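Local atomic coordinates of D-xylonate dehydratase (Caulobacter crescentus, PDB entry 5OYN), a protein that catalyses the dehydration of D-xylonate to 2-dehydro-3-deoxy-D-arabinonate in D-xylose degradation, and acts on D-gluconate with similar efficiency. Residues Asp22-Pro27 with Glu48-Gly53; Asp82-Ala87 with Arg253-Ala258; Pro154-Ser159 with Leu356-Lys361. All blocks are in the same frame, centred on the assembly; numbering follows the deposited sequence.

Interaction 1: Asp22-Pro27 with Glu48-Gly53; sequences DWFDNP and EELRSG
F24 and L50 carry this contact, with a smaller share from R51. The F24 side chain leaves the last turn of a short helix and is directed at the 48-53 segment. Its CG sits beside the backbone N, anti to the carbonyl carbon (chi1 -62°). This brings the CE2-CZ part of the ring up to L50. F24 CE2 lies 3.4 Å from L50 CD2, and F24 CZ is 3.8 Å from the same methyl. The methyl comes in obliquely to the ring. L50 CB stands over one ring face, 4.2 Å above the plane and displaced toward the rim. L50 has the same kind of first torsion as F24 (chi1 -68°), and its chi2 of 158° turns CD2 to the ring. The carbonyl of L50 joins in: L50 O is 3.5 Å from F24 CB and equally close to F24 CD2.

The two segments belong to helices 21-24 and 47-51, and helix 30-39 lies between them in sequence. F24, L50 and R51 all touch L37 of that middle helix, so three short helices share one small apolar centre. D25, just after F24, is the first residue to leave helical angles.

R51 lies at the exposed border. Its chain bends at chi2 and chi3, and R51 CD passes 3.9 Å from F24 O. R51 NH1 remains 5.5 Å from D25 OD1, too far for a salt bridge, although the opposite charges may attract weakly. D25 OD2 pairs with R17 instead. The W23 ring makes a cation-pi contact with R105 of the third subunit, and its NE1 donates to C103 O of that subunit.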
# COMPACT_ATOMS: atom_id res chain seq x y z
N ASP A 22 22.53 -11.22 -18.92
CA ASP A 22 23.25 -10.37 -19.86
C ASP A 22 23.28 -8.91 -19.42
O ASP A 22 24.09 -8.13 -19.94
CB ASP A 22 22.64 -10.48 -21.25
CG ASP A 22 23.50 -9.79 -22.31
OD1 ASP A 22 24.62 -10.30 -22.60
OD2 ASP A 22 23.08 -8.73 -22.82
N TRP A 23 22.43 -8.52 -18.48
CA TRP A 23 22.50 -7.19 -17.88
C TRP A 23 23.37 -7.20 -16.63
O TRP A 23 24.24 -6.33 -16.46
CB TRP A 23 21.11 -6.68 -17.51
CG TRP A 23 20.28 -6.07 -18.60
CD1 TRP A 23 20.03 -4.74 -18.79
CD2 TRP A 23 19.54 -6.77 -19.60
NE1 TRP A 23 19.20 -4.57 -19.86
CE2 TRP A 23 18.88 -5.79 -20.38
CE3 TRP A 23 19.37 -8.12 -19.92
CZ2 TRP A 23 18.07 -6.12 -21.46
CZ3 TRP A 23 18.55 -8.45 -21.01
CH2 TRP A 23 17.91 -7.45 -21.76
N PHE A 24 23.16 -8.18 -15.76
CA PHE A 24 23.67 -8.16 -14.40
C PHE A 24 24.96 -8.95 -14.23
O PHE A 24 25.61 -8.83 -13.18
CB PHE A 24 22.60 -8.71 -13.44
CG PHE A 24 21.34 -7.88 -13.41
CD1 PHE A 24 21.37 -6.52 -13.68
CD2 PHE A 24 20.12 -8.48 -13.11
CE1 PHE A 24 20.21 -5.77 -13.65
CE2 PHE A 24 18.95 -7.73 -13.09
CZ PHE A 24 18.99 -6.37 -13.36
N ASP A 25 25.36 -9.75 -15.22
CA ASP A 25 26.63 -10.47 -15.17
C ASP A 25 27.19 -10.61 -16.59
O ASP A 25 27.53 -11.70 -17.04
CB ASP A 25 26.46 -11.82 -14.48
CG ASP A 25 27.78 -12.55 -14.30
OD1 ASP A 25 28.72 -11.95 -13.74
OD2 ASP A 25 27.87 -13.72 -14.73
N ASN A 26 27.27 -9.49 -17.30
CA ASN A 26 27.73 -9.51 -18.68
C ASN A 26 29.23 -9.81 -18.73
O ASN A 26 30.01 -9.12 -18.06
CB ASN A 26 27.43 -8.19 -19.38
CG ASN A 26 27.69 -8.24 -20.87
OD1 ASN A 26 28.60 -7.58 -21.37
ND2 ASN A 26 26.90 -9.04 -21.58
N PRO A 27 29.66 -10.81 -19.52
CA PRO A 27 31.09 -11.17 -19.57
C PRO A 27 31.97 -10.06 -20.13
O PRO A 27 32.97 -9.68 -19.51
CB PRO A 27 31.11 -12.40 -20.48
CG PRO A 27 29.81 -12.35 -21.25
CD PRO A 27 28.82 -11.68 -20.36
N GLU A 48 23.06 -9.19 -3.76
CA GLU A 48 22.97 -10.65 -3.78
C GLU A 48 21.69 -11.11 -4.47
O GLU A 48 21.67 -12.20 -5.06
CB GLU A 48 23.06 -11.20 -2.36
CG GLU A 48 21.73 -11.44 -1.69
CD GLU A 48 21.89 -12.07 -0.32
OE1 GLU A 48 21.23 -13.11 -0.07
OE2 GLU A 48 22.67 -11.54 0.49
N GLU A 49 20.63 -10.31 -4.44
CA GLU A 49 19.41 -10.67 -5.15
C GLU A 49 19.63 -10.63 -6.65
O GLU A 49 19.34 -11.61 -7.35
CB GLU A 49 18.28 -9.72 -4.77
CG GLU A 49 17.62 -10.06 -3.45
CD GLU A 49 16.80 -8.91 -2.94
OE1 GLU A 49 17.41 -7.88 -2.58
OE2 GLU A 49 15.55 -9.03 -2.92
N LEU A 50 20.15 -9.52 -7.16
CA LEU A 50 20.27 -9.35 -8.60
C LEU A 50 21.45 -10.10 -9.21
O LEU A 50 21.55 -10.16 -10.44
CB LEU A 50 20.40 -7.86 -8.93
CG LEU A 50 19.15 -7.00 -8.67
CD1 LEU A 50 19.51 -5.52 -8.50
CD2 LEU A 50 18.14 -7.19 -9.79
N ARG A 51 22.32 -10.69 -8.40
CA ARG A 51 23.55 -11.30 -8.91
C ARG A 51 23.67 -12.78 -8.55
O ARG A 51 24.72 -13.38 -8.80
CB ARG A 51 24.77 -10.54 -8.39
CG ARG A 51 24.84 -9.09 -8.85
CD ARG A 51 26.25 -8.73 -9.29
NE ARG A 51 27.16 -8.67 -8.15
CZ ARG A 51 28.49 -8.59 -8.25
NH1 ARG A 51 29.06 -8.57 -9.44
NH2 ARG A 51 29.24 -8.54 -7.15
N SER A 52 22.64 -13.38 -7.98
CA SER A 52 22.68 -14.78 -7.60
C SER A 52 22.17 -15.71 -8.68
O SER A 52 22.10 -16.93 -8.46
CB SER A 52 21.87 -14.99 -6.32
OG SER A 52 20.49 -14.75 -6.59
N GLY A 53 21.79 -15.19 -9.84
CA GLY A 53 21.33 -16.04 -10.91
C GLY A 53 19.90 -16.53 -10.78
O GLY A 53 19.51 -17.41 -11.56

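Interaction 2: Asp82-Ala87 with Arg253-Ala258; sequences DGIRDA and RIVDLA
V255 meets both I84 and A87, and the side chains that meet are all apolar. Its first torsion (chi1 -50°) splits the two methyls between these partners. CG1, beside the backbone N, reaches I84: V255 CG1 is 4.1 Å from I84 CG2 and 3.9 Å from I84 O. CG2 sits between the backbone N and the carbonyl carbon and goes to A87. There V255 CG2 lies 3.3 Å from A87 CB and 3.5 Å from A87 O. I84 also runs alongside I254, both side chains pointing the same way, with I84 CG1 4.0 Å from I254 CG2. An alanine in place of V255 would lose both methyls and would probably leave A87 and the CG2 branch of I84 without their partner, opening a gap between the helices.

Polar groups lie around this patch and none bonds across it. R253 NH1 and D256 OD2 form a salt bridge (3.4 Å) whose hydrogen bond is weak. D256 OD1 also pairs with R13. D82, R85 and D86 form salt bridges with the second subunit: R85 pairs with D86 of that subunit, and D86 with R85 of that subunit.

The backbones meet as two helices. The axes of the short segments 82-87 and 253-258 come within 8.7 Å and run at 52° to each other. I84, I254 and V255 all rest on I57 of strand 56-61. Helix 73-87 joins strand 56-61 to the parallel strand 90-95, so it is the helix of a beta-alpha-beta crossover, with helix 241-259 packed beside it on the same face of the parallel sheet.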
# COMPACT_ATOMS: atom_id res chain seq x y z
N ASP A 82 4.81 -13.17 -3.35
CA ASP A 82 5.14 -14.17 -2.35
C ASP A 82 5.37 -15.53 -2.99
O ASP A 82 6.29 -16.25 -2.61
CB ASP A 82 4.04 -14.23 -1.28
CG ASP A 82 4.13 -13.07 -0.27
OD1 ASP A 82 5.03 -12.19 -0.39
OD2 ASP A 82 3.30 -13.04 0.66
N GLY A 83 4.57 -15.87 -4.01
CA GLY A 83 4.78 -17.12 -4.71
C GLY A 83 6.14 -17.18 -5.37
O GLY A 83 6.91 -18.12 -5.17
N ILE A 84 6.47 -16.15 -6.15
CA ILE A 84 7.76 -16.05 -6.82
C ILE A 84 8.91 -16.19 -5.84
O ILE A 84 9.91 -16.87 -6.12
CB ILE A 84 7.85 -14.71 -7.58
CG1 ILE A 84 6.81 -14.66 -8.69
CG2 ILE A 84 9.28 -14.46 -8.05
CD1 ILE A 84 6.69 -13.28 -9.33
N ARG A 85 8.82 -15.55 -4.67
CA ARG A 85 9.96 -15.55 -3.76
C ARG A 85 10.11 -16.88 -3.03
O ARG A 85 11.23 -17.34 -2.80
CB ARG A 85 9.85 -14.40 -2.76
CG ARG A 85 10.88 -13.34 -3.07
CD ARG A 85 10.72 -12.11 -2.25
NE ARG A 85 11.08 -10.92 -3.01
CZ ARG A 85 12.33 -10.56 -3.30
NH1 ARG A 85 13.35 -11.29 -2.87
NH2 ARG A 85 12.56 -9.45 -4.01
N ASP A 86 9.00 -17.50 -2.62
CA ASP A 86 9.11 -18.82 -1.99
C ASP A 86 9.77 -19.79 -2.94
O ASP A 86 10.60 -20.62 -2.54
CB ASP A 86 7.73 -19.34 -1.58
CG ASP A 86 7.28 -18.79 -0.24
OD1 ASP A 86 7.82 -17.73 0.19
OD2 ASP A 86 6.40 -19.41 0.40
N ALA A 87 9.46 -19.67 -4.22
CA ALA A 87 9.87 -20.62 -5.22
C ALA A 87 11.23 -20.29 -5.82
O ALA A 87 11.77 -21.11 -6.58
CB ALA A 87 8.79 -20.69 -6.31
N ARG A 253 4.46 -21.16 -9.69
CA ARG A 253 4.58 -21.91 -10.93
C ARG A 253 5.42 -21.19 -11.97
O ARG A 253 6.04 -21.83 -12.81
CB ARG A 253 3.19 -22.21 -11.49
CG ARG A 253 3.20 -23.07 -12.72
CD ARG A 253 4.00 -24.34 -12.46
NE ARG A 253 4.18 -25.11 -13.69
CZ ARG A 253 4.90 -26.22 -13.78
NH1 ARG A 253 5.53 -26.69 -12.71
NH2 ARG A 253 5.00 -26.85 -14.94
N ILE A 254 5.46 -19.85 -11.94
CA ILE A 254 6.09 -19.15 -13.05
C ILE A 254 7.60 -19.29 -12.97
O ILE A 254 8.28 -19.22 -14.00
CB ILE A 254 5.65 -17.68 -13.11
CG1 ILE A 254 6.10 -17.01 -14.42
CG2 ILE A 254 6.20 -16.89 -11.92
CD1 ILE A 254 5.93 -17.83 -15.67
N VAL A 255 8.16 -19.50 -11.78
CA VAL A 255 9.60 -19.71 -11.74
C VAL A 255 9.94 -21.10 -12.28
O VAL A 255 10.93 -21.27 -13.01
CB VAL A 255 10.17 -19.45 -10.33
CG1 VAL A 255 9.69 -18.12 -9.78
CG2 VAL A 255 9.82 -20.56 -9.39
N ASP A 256 9.11 -22.10 -11.96
CA ASP A 256 9.24 -23.42 -12.57
C ASP A 256 9.26 -23.31 -14.09
O ASP A 256 10.17 -23.83 -14.75
CB ASP A 256 8.08 -24.31 -12.13
CG ASP A 256 8.25 -24.86 -10.73
OD1 ASP A 256 9.41 -24.99 -10.27
OD2 ASP A 256 7.22 -25.20 -10.11
N LEU A 257 8.28 -22.62 -14.67
CA LEU A 257 8.25 -22.42 -16.11
C LEU A 257 9.49 -21.70 -16.61
O LEU A 257 9.88 -21.86 -17.77
CB LEU A 257 7.01 -21.63 -16.52
CG LEU A 257 5.61 -22.20 -16.32
CD1 LEU A 257 4.64 -21.22 -16.96
CD2 LEU A 257 5.49 -23.57 -16.97
N ALA A 258 10.12 -20.88 -15.77
CA ALA A 258 11.34 -20.22 -16.21
C ALA A 258 12.51 -21.19 -16.25
O ALA A 258 13.35 -21.12 -17.16
CB ALA A 258 11.66 -19.03 -15.29

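Interaction 3: Pro154-Ser159 with Leu356-Lys361; sequences PAIVLS and LTVTGK
I156 and V358 meet by their side chains, and this small buried spot is the close part of the contact. I156 is extended along both torsions (chi1 -167°, chi2 -179°), which carries its longer branch out from the strand toward the loop. V358 answers with CG2: it lies 3.9 Å from I156 CG1 and 4.2 Å from I156 CD1. The other methyl, V358 CG1, rests 3.8 Å from A155 O, so the valine touches a side chain with one branch and a strand carbonyl with the other. No hydrogen bond joins the two segments.

Behind V358 the loop turns away toward solvent. It forms a type I beta turn from T357 to G360, and L356, G360 and K361 are exposed. Here polar bonds within the loop replace packing. T357 OG1 accepts from T359 N (3.2 Å), and T359 OG1 accepts from K361 N at an N-H...O angle of 161°, which makes two successive ST turns. K361 O is gripped twice, by T357 N and by T357 OG1, the hydroxyl lying well above the carbonyl plane. N366 also bonds both threonine hydroxyls. These bonds link T357, T359 and K361 within the turn, next to V358.

Strand 155-159 is an outermost strand of the four-stranded parallel sheet within this chain, hydrogen-bonded to strand 130-135. A155 and V157 pack on helix 141-151. I156 faces the other way, onto T250 and I254 of helix 241-259, and the 356-361 loop comes in beside that helix.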
# COMPACT_ATOMS: atom_id res chain seq x y z
N PRO A 154 8.92 -17.60 -21.04
CA PRO A 154 7.89 -18.34 -20.30
C PRO A 154 6.91 -17.40 -19.62
O PRO A 154 7.29 -16.44 -18.95
CB PRO A 154 8.70 -19.16 -19.29
CG PRO A 154 10.10 -19.19 -19.82
CD PRO A 154 10.29 -17.95 -20.61
N ALA A 155 5.62 -17.67 -19.82
CA ALA A 155 4.53 -16.80 -19.41
C ALA A 155 3.46 -17.62 -18.71
O ALA A 155 3.41 -18.84 -18.83
CB ALA A 155 3.91 -16.08 -20.61
N ILE A 156 2.59 -16.92 -17.98
CA ILE A 156 1.45 -17.57 -17.33
C ILE A 156 0.42 -16.49 -17.03
O ILE A 156 0.78 -15.36 -16.66
CB ILE A 156 1.90 -18.35 -16.07
CG1 ILE A 156 0.83 -19.29 -15.55
CG2 ILE A 156 2.41 -17.40 -14.96
CD1 ILE A 156 1.29 -20.04 -14.29
N VAL A 157 -0.86 -16.82 -17.25
CA VAL A 157 -1.92 -15.85 -17.04
C VAL A 157 -2.46 -16.00 -15.63
O VAL A 157 -2.65 -17.12 -15.13
CB VAL A 157 -3.05 -16.02 -18.06
CG1 VAL A 157 -4.34 -15.35 -17.56
CG2 VAL A 157 -2.65 -15.44 -19.42
N LEU A 158 -2.69 -14.86 -14.97
CA LEU A 158 -3.42 -14.81 -13.71
C LEU A 158 -4.66 -13.97 -13.93
O LEU A 158 -4.55 -12.79 -14.28
CB LEU A 158 -2.56 -14.23 -12.57
CG LEU A 158 -3.31 -14.14 -11.24
CD1 LEU A 158 -3.82 -15.51 -10.76
CD2 LEU A 158 -2.42 -13.53 -10.21
N SER A 159 -5.82 -14.58 -13.73
CA SER A 159 -7.09 -13.89 -13.94
C SER A 159 -7.48 -13.13 -12.68
O SER A 159 -7.22 -13.60 -11.57
CB SER A 159 -8.20 -14.88 -14.30
OG SER A 159 -7.83 -15.70 -15.39
N LEU A 356 0.22 -30.00 -23.90
CA LEU A 356 0.93 -29.57 -22.70
C LEU A 356 0.36 -28.24 -22.19
O LEU A 356 -0.05 -27.38 -22.98
CB LEU A 356 2.43 -29.44 -23.01
CG LEU A 356 3.32 -28.66 -22.02
CD1 LEU A 356 3.57 -29.42 -20.69
CD2 LEU A 356 4.64 -28.23 -22.67
N THR A 357 0.29 -28.10 -20.86
CA THR A 357 -0.24 -26.91 -20.19
C THR A 357 0.79 -26.36 -19.20
O THR A 357 1.72 -27.06 -18.79
CB THR A 357 -1.57 -27.21 -19.44
OG1 THR A 357 -1.30 -27.85 -18.19
CG2 THR A 357 -2.47 -28.11 -20.28
N VAL A 358 0.62 -25.10 -18.79
CA VAL A 358 1.56 -24.52 -17.83
C VAL A 358 1.55 -25.24 -16.49
O VAL A 358 2.44 -25.01 -15.68
CB VAL A 358 1.31 -23.02 -17.58
CG1 VAL A 358 1.63 -22.20 -18.82
CG2 VAL A 358 -0.12 -22.78 -17.09
N THR A 359 0.58 -26.11 -16.23
CA THR A 359 0.67 -26.93 -15.03
C THR A 359 1.79 -27.96 -15.11
O THR A 359 2.13 -28.55 -14.09
CB THR A 359 -0.64 -27.66 -14.76
OG1 THR A 359 -0.79 -28.71 -15.72
CG2 THR A 359 -1.82 -26.73 -14.88
N GLY A 360 2.35 -28.19 -16.30
CA GLY A 360 3.34 -29.24 -16.48
C GLY A 360 2.76 -30.63 -16.68
O GLY A 360 3.52 -31.59 -16.82
N LYS A 361 1.44 -30.75 -16.66
CA LYS A 361 0.71 -31.95 -17.01
C LYS A 361 0.01 -31.69 -18.34
O LYS A 361 0.18 -30.63 -18.95
CB LYS A 361 -0.27 -32.33 -15.90
CG LYS A 361 0.39 -32.50 -14.54
CD LYS A 361 0.92 -33.93 -14.36
CE LYS A 361 2.20 -34.01 -13.51
NZ LYS A 361 2.44 -35.40 -13.02

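How the interactions relate
All three contacts bury apolar side chains and none has a hydrogen bond across it, but their surroundings differ. Interaction 1 lies farthest from the centre of the chain, in the N-terminal helices; R51 is its surface part, and two other subunits adjoin it. Interaction 2 joins two helices on the sheet, and its flanking charged residues also reach the second subunit. Interaction 3 lies nearest the centre of the chain; its touching residues are buried, though its loop reaches solvent, and no other chain touches it. Interactions 1 and 2 are linked by a salt bridge, E49 OE2 to R85 NH1 (3.2 Å). Interactions 2 and 3 share helix 241-259: R253 NE probably bonds to V358 O, and L257 packs on A155.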